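PDB 2QF4: cell shape-determining protein MreC from Streptococcus pneumoniae, which helps to form and maintain cell shape, probably as part of the elongasome that synthesizes peripheral peptidoglycan. Local coordinates for residues Q4-L9 with E162-S167; D12-S17 with T26-R31; N95-I100 with E146-L151; T82-I87 with L103-D108; D113-G118 with G131-T136. All coordinates share one frame; numbering follows the deposited sequence. Where two conformers were deposited one is given.

Contact 1: Q4-L9 with E162-S167; sequences QATKTL and ELVGNS
T8 and E162 meet on one face of an antiparallel strand pair. The glutamate chain runs extended, with CG anti to the backbone N (chi1 -173°), and this brings its carboxylate across the threonine at a slant, where OE2 lies 3.4 Å from T8 CG2. T8 and V164 point the same way from their paired positions, side by side, although V164 is modelled in two conformers.

The other face carries K7, L9 and L163. K7 lies opposite G165, and its chain, extended beyond CG, crosses the glycine, with CG 3.6 Å from G165 O, before CE passes 3.7 Å from N166 O. L9 and L163 are directly paired, but their CB atoms stay 4.5 Å apart and the two chains touch only loosely.

Four main-chain bonds hold this register, two for K7 with G165 and two for L9 with L163; K7 N to G165 O measures 2.9 Å. Beyond them S167 N donates almost straight to A5 O (3.0 Å), arriving from above the carbonyl plane. The Q4 and N166 amides are turned 75° apart and do not bond to each other: Q4 OE1 accepts from A126 N, while N166 ND2 donates to N124 O.

Strand 160-166 is thus clasped between strands 6-16 and 40-43, closing the first barrel; L163 reaches inward to T59 and V61 of strand 59-63, and the two amides reach the connection between strands 114-118 and 126-137 of the second barrel and the start of the latter strand.

Contact 2: D12-S17 with T26-R31; sequences DVIMRS and TLDAGR
D12 meets D28 through both backbone and side chain. D12 N donates to D28 OD1 (2.9 Å), coming from above the carboxylate plane, and D28 N answers by donating to D12 O (3.0 Å). The two carboxylates stand 77° apart, with D12 OD2 and D28 OD2 separated by only 2.5 Å, an approach that suggests one of the acids probably holds a proton.

V13 comes next, paired with L27 in non-hydrogen-bonded fashion. Its CG2 rests 3.9 Å from L27 CD2 on the face turned to I161, while L27 also touches V61.

At I14 the regular alternation breaks. I14 N donates to T26 O (2.8 Å), and M15 N makes a weak hydrogen bond to the same oxygen, so two consecutive residues face one: a classic beta bulge in the hairpin formed by strands 6-16 and 24-27 of the first barrel. I14 CG1, set between its backbone N and carbonyl carbon (chi1 52°), lies 3.4 Å from T26 O, and its CG2 leans on D28 CB.

M15 restores the pairing by accepting from T26 N at its own O (2.9 Å). Its side chain folds over T26, but it is modelled in two conformers and the very tight approach of its methyl is doubtful.

Contact 3: N95-I100 with E146-L151; sequences NDVLKI and EVTVKL
L98 with V149 and I100 with V147 form two hydrogen-bonded antiparallel pairs, separated by the non-hydrogen-bonded pair K99 with T148, and the short strand axes approach to 4.3 Å at 145°. Each bonded pair is closed by two N-H...O bonds, among them L98 N to V149 O at 2.8 Å.

The side chains of L98, I100, V147 and V149 share one face. The ethyl branch of I100 does not stay over its direct partner; it slants along the sheet until CD1 meets V149 CG2 at 3.5 Å, tighter than usual carbon contact. L98 behaves similarly: with CG anti to the backbone N (chi1 -169°), its CD2 reaches L151 CD2 (3.9 Å), the two leucines crossing at about a right angle. Such diagonal contacts help fill the interior of the second barrel, where I100 also touches V75, V147 touches I77, and L98 touches V130.

K99 and T148 occupy the outer face. The K99 chain bends at chi3 and lays CE 3.4 Å from E146 OE2, yet NZ remains 4.3 Å from that oxygen, beyond a salt bridge. V97 CG2 packs against T148 CB (3.8 Å), and V134 of the neighbouring strand 126-137 touches both residues. Where the pairing ends, next to a G1 beta bulge in which D96 and V97 both face D92, one water donates to D96 O and accepts from L151 N, carrying the connection past the last direct bond.

Contact 4: T82-I87 with L103-D108; sequences TTIYGI and LNSNSD
The loop following strand 97-101 folds back along strand 82-92 through Y85 and N104, and an ST turn shapes its continuation. N104 works from both ends. Its backbone N donates to Y85 O (2.9 Å), nearly along the C=O axis, and its side-chain OD1 accepts from Y85 N, also at 2.9 Å. Here a side-chain oxygen does the work that a main-chain carbonyl does between two strands, so one asparagine satisfies both backbone polar atoms of the tyrosine. Y85 N meets this oxygen from above the amide plane, 59° out of it. N104 CG sits between its own N and carbonyl carbon (chi1 81°), which turns the amide back over the strand. The tyrosine and asparagine side chains then run side by side, their ring and amide planes 77° apart, and a water accepts from N104 ND2 while donating to T83 O.

I84 supplies the apolar half. CG1 lies 3.8 Å from S105 CB, CD1 3.9 Å from S107 CB, and CG2 4.0 Å from L103 CB, so the loop curves round this one side chain. S105 OG is held by S107 N (2.9 Å) in the ST turn, which fixes the serine whose CB bears on the isoleucine.

R145, from the loop before strand 146-151, binds the carbonyl oxygens of S105 and S107. Strand 82-92 meanwhile pairs with strand 74-79, I84 bonding to I77 and G86 to V75, and with strand 97-101 through I87 and S101.

Contact 5: D113-G118 with G131-T136; sequences DKVTTG and GEVVAT
V115 and G131 form a hydrogen-bonded antiparallel pair whose two bonds are unequal: V115 N reaches G131 O at 2.9 Å, whereas G131 N stands 3.2 Å from V115 O. A third main-chain bond, V133 N to D113 O (2.9 Å), lies in the carbonyl plane and continues the pairing past K114 and E132.

Apolar contact gathers about V133. Its CG2 meets V115 CG2 at 3.9 Å, the two valines crossing at about a right angle, and the same methyl touches D113 CB (3.9 Å). V115 CB lies over G131 O (3.6 Å), and the side chain is further enclosed by V75, V149 and I100.

K114 and E132 share the outer face, where NZ and OE1 remain 5.2 Å apart; a water that donates to E132 OE1 lies between them, though its very short approach to K114 NZ is doubtful. The D113 carboxylate has its partners elsewhere: OD2 accepts from S110 N and is hydrogen-bonded to H79 ND1.

Strands 114-118 and 126-137 are consecutive and strongly twisted, their short axes running at 131°. This is a beta hairpin of the second barrel in the alpha-lytic protease-like fold, valines inside and charges outside.

The two barrels of this periplasmic domain divide the contacts between them. Contacts 1 and 2 share strand 6-16 of the first barrel and touch where L163 meets L27; contacts 3, 4 and 5 belong to the second. Contacts 3 and 5, with centres about 8 Å apart, are most closely joined, since strands 146-151 and 126-137 are neighbours in the sheet, and they contribute to the aliphatic interior of the second barrel. Contact 4 lies farther out, replacing a strand partner with an asparagine side chain, while contact 2 adds a bulge and an acid pair at a partly exposed margin. Contact 1, with K7 and T8 exposed and L163 and V164 buried, joins the two ends of the chain and encloses all the others.

Contact 1: Q4-L9 with E162-S167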
# COMPACT_ATOMS: atom_id res chain seq x y z
N GLN A 4 -7.86 0.05 16.48
CA GLN A 4 -8.09 0.96 15.36
C GLN A 4 -9.56 1.05 14.99
O GLN A 4 -10.35 0.11 15.16
CB GLN A 4 -7.25 0.50 14.14
CG GLN A 4 -7.01 1.51 13.09
CD GLN A 4 -5.92 1.09 12.09
OE1 GLN A 4 -4.91 1.83 11.90
NE2 GLN A 4 -6.12 -0.08 11.45
N ALA A 5 -9.88 2.19 14.44
CA ALA A 5 -11.22 2.49 13.91
C ALA A 5 -11.10 2.97 12.49
O ALA A 5 -10.25 3.82 12.20
CB ALA A 5 -11.92 3.54 14.77
N THR A 6 -11.88 2.39 11.58
CA THR A 6 -11.81 2.71 10.17
C THR A 6 -13.17 3.04 9.61
O THR A 6 -14.21 2.75 10.19
CB THR A 6 -11.14 1.63 9.28
OG1 THR A 6 -12.06 0.56 9.03
CG2 THR A 6 -9.84 1.10 9.91
N LYS A 7 -13.14 3.72 8.47
CA LYS A 7 -14.30 3.95 7.62
C LYS A 7 -13.98 3.40 6.25
O LYS A 7 -12.85 3.52 5.78
CB LYS A 7 -14.63 5.45 7.54
CG LYS A 7 -13.46 6.35 7.19
CD LYS A 7 -13.75 7.81 7.22
CE LYS A 7 -12.51 8.57 6.83
NZ LYS A 7 -12.72 10.04 6.78
N THR A 8 -14.97 2.80 5.61
CA THR A 8 -14.75 2.11 4.36
C THR A 8 -15.81 2.46 3.35
O THR A 8 -16.91 2.87 3.69
CB THR A 8 -14.75 0.58 4.54
OG1 THR A 8 -16.10 0.10 4.63
CG2 THR A 8 -13.95 0.11 5.75
N LEU A 9 -15.48 2.24 2.09
CA LEU A 9 -16.40 2.48 0.99
C LEU A 9 -16.04 1.54 -0.15
O LEU A 9 -14.91 1.58 -0.66
CB LEU A 9 -16.24 3.94 0.51
CG LEU A 9 -17.11 4.38 -0.66
CD1 LEU A 9 -18.60 4.19 -0.41
CD2 LEU A 9 -16.77 5.80 -1.06
N GLU A 162 -12.43 -1.85 -2.27
CA GLU A 162 -12.79 -1.24 -1.01
C GLU A 162 -11.76 -0.19 -0.60
O GLU A 162 -10.59 -0.47 -0.47
CB GLU A 162 -12.90 -2.30 0.07
CG GLU A 162 -13.43 -1.75 1.39
CD GLU A 162 -13.60 -2.81 2.44
OE1 GLU A 162 -13.86 -3.97 2.10
OE2 GLU A 162 -13.53 -2.48 3.62
N LEU A 163 -12.21 1.04 -0.40
CA LEU A 163 -11.39 2.11 0.14
C LEU A 163 -11.52 2.08 1.66
O LEU A 163 -12.60 1.83 2.21
CB LEU A 163 -11.90 3.46 -0.36
CG LEU A 163 -11.90 3.67 -1.87
CD1 LEU A 163 -12.43 5.06 -2.17
CD2 LEU A 163 -10.50 3.39 -2.47
N VAL A 164 -10.40 2.33 2.35
CA VAL A 164 -10.35 2.23 3.83
C VAL A 164 -9.52 3.41 4.33
O VAL A 164 -8.40 3.65 3.89
CB VAL A 164 -9.71 0.90 4.29
CG1 VAL A 164 -9.71 0.76 5.83
CG2 VAL A 164 -10.42 -0.34 3.69
N GLY A 165 -10.07 4.14 5.30
CA GLY A 165 -9.36 5.23 5.96
C GLY A 165 -9.53 5.17 7.47
O GLY A 165 -10.43 4.55 7.97
N ASN A 166 -8.64 5.82 8.19
CA ASN A 166 -8.72 5.91 9.64
C ASN A 166 -9.86 6.83 9.97
O ASN A 166 -9.94 7.90 9.40
CB ASN A 166 -7.40 6.48 10.17
CG ASN A 166 -7.18 6.21 11.63
OD1 ASN A 166 -8.09 6.35 12.44
ND2 ASN A 166 -5.96 5.89 11.98
N SER A 167 -10.73 6.44 10.90
CA SER A 167 -11.82 7.30 11.28
C SER A 167 -11.59 8.18 12.49
O SER A 167 -12.43 9.02 12.81
CB SER A 167 -13.08 6.48 11.47
OG SER A 167 -12.90 5.64 12.55

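Contact 2: D12-S17 with T26-R31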
# COMPACT_ATOMS: atom_id res chain seq x y z
N ASP A 12 -17.47 0.25 -7.57
CA ASP A 12 -17.15 -0.47 -8.82
C ASP A 12 -15.96 0.14 -9.53
O ASP A 12 -15.83 1.37 -9.60
CB ASP A 12 -18.32 -0.39 -9.80
CG ASP A 12 -19.63 -0.77 -9.19
OD1 ASP A 12 -19.80 -1.97 -8.89
OD2 ASP A 12 -20.47 0.12 -9.01
N VAL A 13 -15.13 -0.71 -10.12
CA VAL A 13 -14.12 -0.27 -11.10
C VAL A 13 -14.81 0.08 -12.41
O VAL A 13 -15.50 -0.75 -12.99
CB VAL A 13 -13.09 -1.37 -11.34
CG1 VAL A 13 -12.06 -0.94 -12.35
CG2 VAL A 13 -12.41 -1.76 -10.00
N ILE A 14 -14.65 1.31 -12.85
CA ILE A 14 -15.20 1.76 -14.11
C ILE A 14 -14.12 2.07 -15.14
O ILE A 14 -14.42 2.14 -16.34
CB ILE A 14 -16.21 2.93 -13.96
CG1 ILE A 14 -15.62 4.07 -13.15
CG2 ILE A 14 -17.54 2.41 -13.35
CD1 ILE A 14 -16.39 5.37 -13.25
N MET A 15 -12.88 2.31 -14.74
CA MET A 15 -11.78 2.44 -15.69
C MET A 15 -10.55 1.78 -15.08
O MET A 15 -10.36 1.78 -13.87
CB MET A 15 -11.46 3.90 -16.04
CG MET A 15 -12.51 4.60 -16.86
SD MET A 15 -13.91 5.30 -15.98
CE MET A 15 -13.08 6.72 -15.30
N ARG A 16 -9.69 1.28 -15.96
CA ARG A 16 -8.42 0.62 -15.62
C ARG A 16 -7.41 1.01 -16.67
O ARG A 16 -7.67 0.88 -17.85
CB ARG A 16 -8.60 -0.91 -15.60
CG ARG A 16 -7.37 -1.75 -15.40
CD ARG A 16 -7.62 -3.28 -15.48
NE ARG A 16 -8.22 -3.87 -14.29
CZ ARG A 16 -7.72 -4.11 -13.10
NH1 ARG A 16 -8.56 -4.63 -12.22
NH2 ARG A 16 -6.43 -3.97 -12.82
N SER A 17 -6.27 1.53 -16.27
CA SER A 17 -5.30 1.96 -17.26
C SER A 17 -4.62 0.76 -17.92
O SER A 17 -4.19 -0.18 -17.26
CB SER A 17 -4.22 2.78 -16.61
OG SER A 17 -3.14 2.93 -17.52
N THR A 26 -10.12 3.70 -11.76
CA THR A 26 -11.14 4.67 -11.36
C THR A 26 -12.33 3.93 -10.83
O THR A 26 -12.83 2.99 -11.46
CB THR A 26 -11.57 5.56 -12.55
OG1 THR A 26 -10.42 6.15 -13.12
CG2 THR A 26 -12.54 6.63 -12.09
N LEU A 27 -12.80 4.38 -9.67
CA LEU A 27 -13.97 3.87 -9.00
C LEU A 27 -15.14 4.85 -9.14
O LEU A 27 -14.95 6.06 -9.21
CB LEU A 27 -13.69 3.62 -7.51
CG LEU A 27 -12.44 2.83 -7.20
CD1 LEU A 27 -12.30 2.69 -5.66
CD2 LEU A 27 -12.48 1.49 -7.87
N ASP A 28 -16.35 4.30 -9.15
CA ASP A 28 -17.58 5.07 -9.32
C ASP A 28 -18.18 5.63 -8.04
O ASP A 28 -19.38 5.84 -8.00
CB ASP A 28 -18.61 4.25 -10.09
CG ASP A 28 -19.15 3.05 -9.34
OD1 ASP A 28 -18.69 2.75 -8.22
OD2 ASP A 28 -20.04 2.40 -9.93
N ALA A 29 -17.37 5.98 -7.05
CA ALA A 29 -17.80 6.71 -5.85
C ALA A 29 -16.70 7.73 -5.63
O ALA A 29 -15.52 7.38 -5.74
CB ALA A 29 -18.03 5.80 -4.71
N GLY A 30 -17.01 8.93 -5.18
CA GLY A 30 -16.15 9.64 -4.33
C GLY A 30 -16.63 10.43 -3.18
O GLY A 30 -17.14 9.82 -2.28
N ARG A 31 -16.31 11.71 -3.16
CA ARG A 31 -16.46 12.49 -1.92
C ARG A 31 -17.91 12.53 -1.46
O ARG A 31 -18.17 12.47 -0.25
CB ARG A 31 -15.94 13.91 -2.11
CG ARG A 31 -15.80 14.85 -0.93
CD ARG A 31 -15.20 16.17 -1.45
NE ARG A 31 -13.78 16.05 -1.80
CZ ARG A 31 -13.24 16.22 -3.01
NH1 ARG A 31 -13.98 16.54 -4.07
NH2 ARG A 31 -11.93 16.06 -3.17

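Contact 3: N95-I100 with E146-L151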
# COMPACT_ATOMS: atom_id res chain seq x y z
N ASN A 95 11.12 -8.36 -11.77
CA ASN A 95 11.25 -9.34 -10.71
C ASN A 95 9.96 -9.50 -9.91
O ASN A 95 9.92 -10.30 -8.99
CB ASN A 95 12.42 -8.94 -9.80
CG ASN A 95 13.76 -9.13 -10.50
OD1 ASN A 95 14.10 -10.27 -10.85
ND2 ASN A 95 14.46 -8.06 -10.78
N ASP A 96 8.92 -8.78 -10.31
CA ASP A 96 7.56 -8.87 -9.70
C ASP A 96 7.60 -8.72 -8.17
O ASP A 96 7.05 -9.51 -7.42
CB ASP A 96 6.81 -10.13 -10.18
CG ASP A 96 6.55 -10.12 -11.68
OD1 ASP A 96 6.52 -9.05 -12.32
OD2 ASP A 96 6.33 -11.23 -12.21
N VAL A 97 8.23 -7.65 -7.72
CA VAL A 97 8.32 -7.36 -6.30
C VAL A 97 8.17 -5.87 -6.02
O VAL A 97 8.65 -5.01 -6.75
CB VAL A 97 9.68 -7.85 -5.69
CG1 VAL A 97 9.70 -9.37 -5.58
CG2 VAL A 97 10.89 -7.30 -6.45
N LEU A 98 7.49 -5.60 -4.91
CA LEU A 98 7.39 -4.27 -4.32
C LEU A 98 8.70 -3.92 -3.62
O LEU A 98 9.34 -4.78 -3.02
CB LEU A 98 6.25 -4.32 -3.30
CG LEU A 98 5.77 -3.01 -2.72
CD1 LEU A 98 4.98 -2.24 -3.75
CD2 LEU A 98 4.96 -3.32 -1.45
N LYS A 99 9.07 -2.65 -3.67
CA LYS A 99 10.29 -2.13 -3.05
C LYS A 99 9.97 -1.23 -1.88
O LYS A 99 9.14 -0.31 -2.02
CB LYS A 99 11.09 -1.31 -4.08
CG LYS A 99 11.54 -2.19 -5.24
CD LYS A 99 12.06 -1.39 -6.44
CE LYS A 99 13.41 -0.83 -6.18
NZ LYS A 99 14.15 -0.58 -7.48
N ILE A 100 10.63 -1.50 -0.76
CA ILE A 100 10.45 -0.74 0.49
C ILE A 100 11.80 -0.23 0.95
O ILE A 100 12.82 -0.91 0.87
CB ILE A 100 9.81 -1.65 1.54
CG1 ILE A 100 8.33 -1.98 1.10
CG2 ILE A 100 9.85 -1.02 2.93
CD1 ILE A 100 7.73 -3.16 1.87
N GLU A 146 17.24 -1.87 1.47
CA GLU A 146 15.95 -1.96 0.80
C GLU A 146 15.41 -3.38 0.96
O GLU A 146 16.17 -4.32 1.08
CB GLU A 146 16.15 -1.68 -0.70
CG GLU A 146 14.97 -1.77 -1.64
CD GLU A 146 15.44 -1.83 -3.09
OE1 GLU A 146 16.36 -1.04 -3.44
OE2 GLU A 146 14.99 -2.73 -3.87
N VAL A 147 14.11 -3.50 0.98
CA VAL A 147 13.43 -4.77 1.07
C VAL A 147 12.59 -4.98 -0.16
O VAL A 147 11.88 -4.06 -0.59
CB VAL A 147 12.53 -4.87 2.33
CG1 VAL A 147 12.01 -6.28 2.53
CG2 VAL A 147 13.27 -4.41 3.56
N THR A 148 12.61 -6.18 -0.72
CA THR A 148 11.69 -6.58 -1.78
C THR A 148 10.64 -7.52 -1.22
O THR A 148 10.93 -8.37 -0.37
CB THR A 148 12.41 -7.15 -3.01
OG1 THR A 148 13.22 -8.28 -2.65
CG2 THR A 148 13.28 -6.08 -3.71
N VAL A 149 9.40 -7.32 -1.69
CA VAL A 149 8.24 -7.96 -1.14
C VAL A 149 7.35 -8.54 -2.26
O VAL A 149 7.09 -7.88 -3.27
CB VAL A 149 7.44 -6.94 -0.30
CG1 VAL A 149 6.06 -7.45 0.15
CG2 VAL A 149 8.25 -6.48 0.91
N LYS A 150 6.88 -9.75 -2.03
CA LYS A 150 5.91 -10.38 -2.93
C LYS A 150 4.51 -10.00 -2.45
O LYS A 150 4.12 -10.33 -1.35
CB LYS A 150 6.08 -11.90 -2.91
CG LYS A 150 5.11 -12.60 -3.83
CD LYS A 150 5.24 -14.09 -3.81
CE LYS A 150 4.54 -14.74 -5.01
NZ LYS A 150 4.85 -16.17 -5.12
N LEU A 151 3.77 -9.32 -3.31
CA LEU A 151 2.41 -8.87 -2.98
C LEU A 151 1.48 -10.03 -2.80
O LEU A 151 1.51 -10.99 -3.56
CB LEU A 151 1.90 -7.95 -4.10
CG LEU A 151 2.62 -6.60 -4.24
CD1 LEU A 151 2.20 -5.86 -5.49
CD2 LEU A 151 2.35 -5.75 -3.01
O HOH W 1 4.66 -9.01 -6.06

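Contact 4: T82-I87 with L103-D108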
# COMPACT_ATOMS: atom_id res chain seq x y z
N THR A 82 10.08 -8.32 16.75
CA THR A 82 10.37 -6.92 16.43
C THR A 82 9.66 -6.47 15.18
O THR A 82 9.35 -7.24 14.30
CB THR A 82 11.86 -6.65 16.20
OG1 THR A 82 12.66 -7.59 16.93
CG2 THR A 82 12.19 -5.17 16.61
N THR A 83 9.38 -5.19 15.14
CA THR A 83 8.71 -4.54 14.00
C THR A 83 9.63 -3.52 13.39
O THR A 83 10.22 -2.71 14.11
CB THR A 83 7.43 -3.87 14.49
OG1 THR A 83 6.67 -4.82 15.28
CG2 THR A 83 6.58 -3.41 13.34
N ILE A 84 9.73 -3.54 12.07
CA ILE A 84 10.52 -2.58 11.29
C ILE A 84 9.58 -1.79 10.42
O ILE A 84 8.80 -2.37 9.67
CB ILE A 84 11.57 -3.30 10.41
CG1 ILE A 84 12.49 -4.27 11.21
CG2 ILE A 84 12.39 -2.25 9.63
CD1 ILE A 84 12.07 -5.69 11.23
N TYR A 85 9.64 -0.47 10.51
CA TYR A 85 8.82 0.41 9.68
C TYR A 85 9.61 0.90 8.49
O TYR A 85 10.81 1.13 8.59
CB TYR A 85 8.33 1.61 10.52
CG TYR A 85 7.20 1.25 11.47
CD1 TYR A 85 7.47 0.60 12.67
CD2 TYR A 85 5.89 1.54 11.17
CE1 TYR A 85 6.44 0.24 13.54
CE2 TYR A 85 4.85 1.20 12.04
CZ TYR A 85 5.14 0.53 13.22
OH TYR A 85 4.12 0.19 14.08
N GLY A 86 8.91 1.14 7.39
CA GLY A 86 9.49 1.74 6.19
C GLY A 86 8.41 2.31 5.31
O GLY A 86 7.27 2.47 5.75
N ILE A 87 8.75 2.63 4.08
CA ILE A 87 7.77 3.16 3.11
C ILE A 87 7.94 2.42 1.79
O ILE A 87 9.01 2.01 1.40
CB ILE A 87 7.78 4.69 2.88
CG1 ILE A 87 9.17 5.12 2.36
CG2 ILE A 87 7.47 5.42 4.15
CD1 ILE A 87 9.16 6.50 1.60
N LEU A 103 14.03 2.27 6.18
CA LEU A 103 13.76 1.38 7.31
C LEU A 103 14.22 1.98 8.62
O LEU A 103 15.29 2.55 8.70
CB LEU A 103 14.46 0.06 7.09
CG LEU A 103 14.18 -0.66 5.76
CD1 LEU A 103 15.07 -1.93 5.67
CD2 LEU A 103 12.70 -1.01 5.66
N ASN A 104 13.44 1.81 9.68
CA ASN A 104 13.74 2.42 10.97
C ASN A 104 14.60 1.55 11.87
O ASN A 104 14.80 1.89 13.02
CB ASN A 104 12.47 2.88 11.72
CG ASN A 104 11.77 1.77 12.43
OD1 ASN A 104 11.85 0.62 12.02
ND2 ASN A 104 11.04 2.13 13.50
N SER A 105 15.11 0.45 11.37
CA SER A 105 15.82 -0.55 12.18
C SER A 105 16.86 -1.27 11.35
O SER A 105 16.67 -1.43 10.13
CB SER A 105 14.78 -1.57 12.69
OG SER A 105 15.31 -2.67 13.34
N ASN A 106 17.91 -1.74 12.01
CA ASN A 106 18.86 -2.64 11.37
C ASN A 106 18.63 -4.09 11.77
O ASN A 106 19.50 -4.93 11.55
CB ASN A 106 20.31 -2.22 11.61
CG ASN A 106 20.50 -0.80 11.31
OD1 ASN A 106 20.15 -0.34 10.20
ND2 ASN A 106 21.00 -0.08 12.28
N SER A 107 17.45 -4.40 12.32
CA SER A 107 17.06 -5.79 12.58
C SER A 107 17.25 -6.66 11.38
O SER A 107 17.00 -6.24 10.24
CB SER A 107 15.56 -5.91 12.95
OG SER A 107 15.18 -7.30 13.09
N ASP A 108 17.60 -7.92 11.61
CA ASP A 108 17.52 -8.91 10.56
C ASP A 108 16.11 -8.92 9.98
O ASP A 108 15.12 -8.73 10.67
CB ASP A 108 17.86 -10.31 11.08
CG ASP A 108 19.31 -10.49 11.48
OD1 ASP A 108 20.16 -9.61 11.22
OD2 ASP A 108 19.58 -11.56 12.07
O HOH W 2 9.95 -0.11 15.16

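Contact 5: D113-G118 with G131-T136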
# COMPACT_ATOMS: atom_id res chain seq x y z
N ASP A 113 8.92 -12.99 6.14
CA ASP A 113 8.43 -12.06 7.16
C ASP A 113 7.22 -11.31 6.59
O ASP A 113 7.20 -10.87 5.42
CB ASP A 113 9.50 -11.08 7.59
CG ASP A 113 10.59 -11.70 8.49
OD1 ASP A 113 10.42 -12.81 8.99
OD2 ASP A 113 11.60 -10.99 8.71
N LYS A 114 6.20 -11.13 7.41
CA LYS A 114 4.97 -10.53 6.95
C LYS A 114 5.04 -9.01 6.93
O LYS A 114 5.54 -8.38 7.85
CB LYS A 114 3.80 -10.97 7.84
CG LYS A 114 3.52 -12.48 7.78
CD LYS A 114 3.03 -12.92 6.42
CE LYS A 114 2.34 -14.31 6.47
NZ LYS A 114 3.19 -15.38 7.05
N VAL A 115 4.47 -8.44 5.88
CA VAL A 115 4.44 -7.01 5.65
C VAL A 115 3.00 -6.54 5.63
O VAL A 115 2.17 -7.15 4.95
CB VAL A 115 5.13 -6.63 4.31
CG1 VAL A 115 5.24 -5.13 4.15
CG2 VAL A 115 6.48 -7.30 4.22
N THR A 116 2.72 -5.53 6.43
CA THR A 116 1.38 -4.94 6.54
C THR A 116 1.53 -3.42 6.49
O THR A 116 2.63 -2.88 6.56
CB THR A 116 0.69 -5.38 7.86
OG1 THR A 116 1.53 -5.01 8.96
CG2 THR A 116 0.44 -6.86 7.85
N THR A 117 0.41 -2.70 6.37
CA THR A 117 0.51 -1.25 6.40
C THR A 117 0.88 -0.80 7.81
O THR A 117 0.53 -1.43 8.81
CB THR A 117 -0.73 -0.57 5.88
OG1 THR A 117 -1.89 -1.01 6.63
CG2 THR A 117 -0.93 -0.87 4.38
N GLY A 118 1.64 0.28 7.89
CA GLY A 118 2.16 0.78 9.14
C GLY A 118 1.34 1.81 9.85
O GLY A 118 1.47 2.00 11.06
N GLY A 131 2.08 -8.19 1.91
CA GLY A 131 2.76 -9.33 1.30
C GLY A 131 3.77 -9.92 2.24
O GLY A 131 3.67 -9.75 3.45
N GLU A 132 4.74 -10.62 1.65
CA GLU A 132 5.79 -11.25 2.43
C GLU A 132 7.13 -10.89 1.84
O GLU A 132 7.28 -10.73 0.62
CB GLU A 132 5.63 -12.75 2.50
CG GLU A 132 5.79 -13.47 1.23
CD GLU A 132 5.64 -14.98 1.39
OE1 GLU A 132 5.67 -15.49 2.53
OE2 GLU A 132 5.49 -15.64 0.33
N VAL A 133 8.13 -10.76 2.72
CA VAL A 133 9.46 -10.43 2.29
C VAL A 133 10.04 -11.50 1.39
O VAL A 133 9.92 -12.70 1.67
CB VAL A 133 10.39 -10.24 3.52
CG1 VAL A 133 11.84 -10.11 3.09
CG2 VAL A 133 9.93 -9.01 4.33
N VAL A 134 10.65 -11.07 0.30
CA VAL A 134 11.52 -11.91 -0.52
C VAL A 134 12.95 -11.83 -0.02
O VAL A 134 13.53 -12.83 0.38
CB VAL A 134 11.40 -11.52 -2.02
CG1 VAL A 134 12.44 -12.24 -2.87
CG2 VAL A 134 10.00 -11.80 -2.52
N ALA A 135 13.53 -10.63 -0.02
CA ALA A 135 14.93 -10.44 0.38
C ALA A 135 15.21 -8.99 0.69
O ALA A 135 14.35 -8.14 0.51
CB ALA A 135 15.87 -10.95 -0.74
N THR A 136 16.41 -8.75 1.17
CA THR A 136 16.92 -7.40 1.29
C THR A 136 18.10 -7.20 0.36
O THR A 136 18.79 -8.14 -0.01
CB THR A 136 17.34 -7.05 2.72
OG1 THR A 136 18.48 -7.82 3.08
CG2 THR A 136 16.23 -7.31 3.72
O HOH W 3 4.88 -15.61 5.26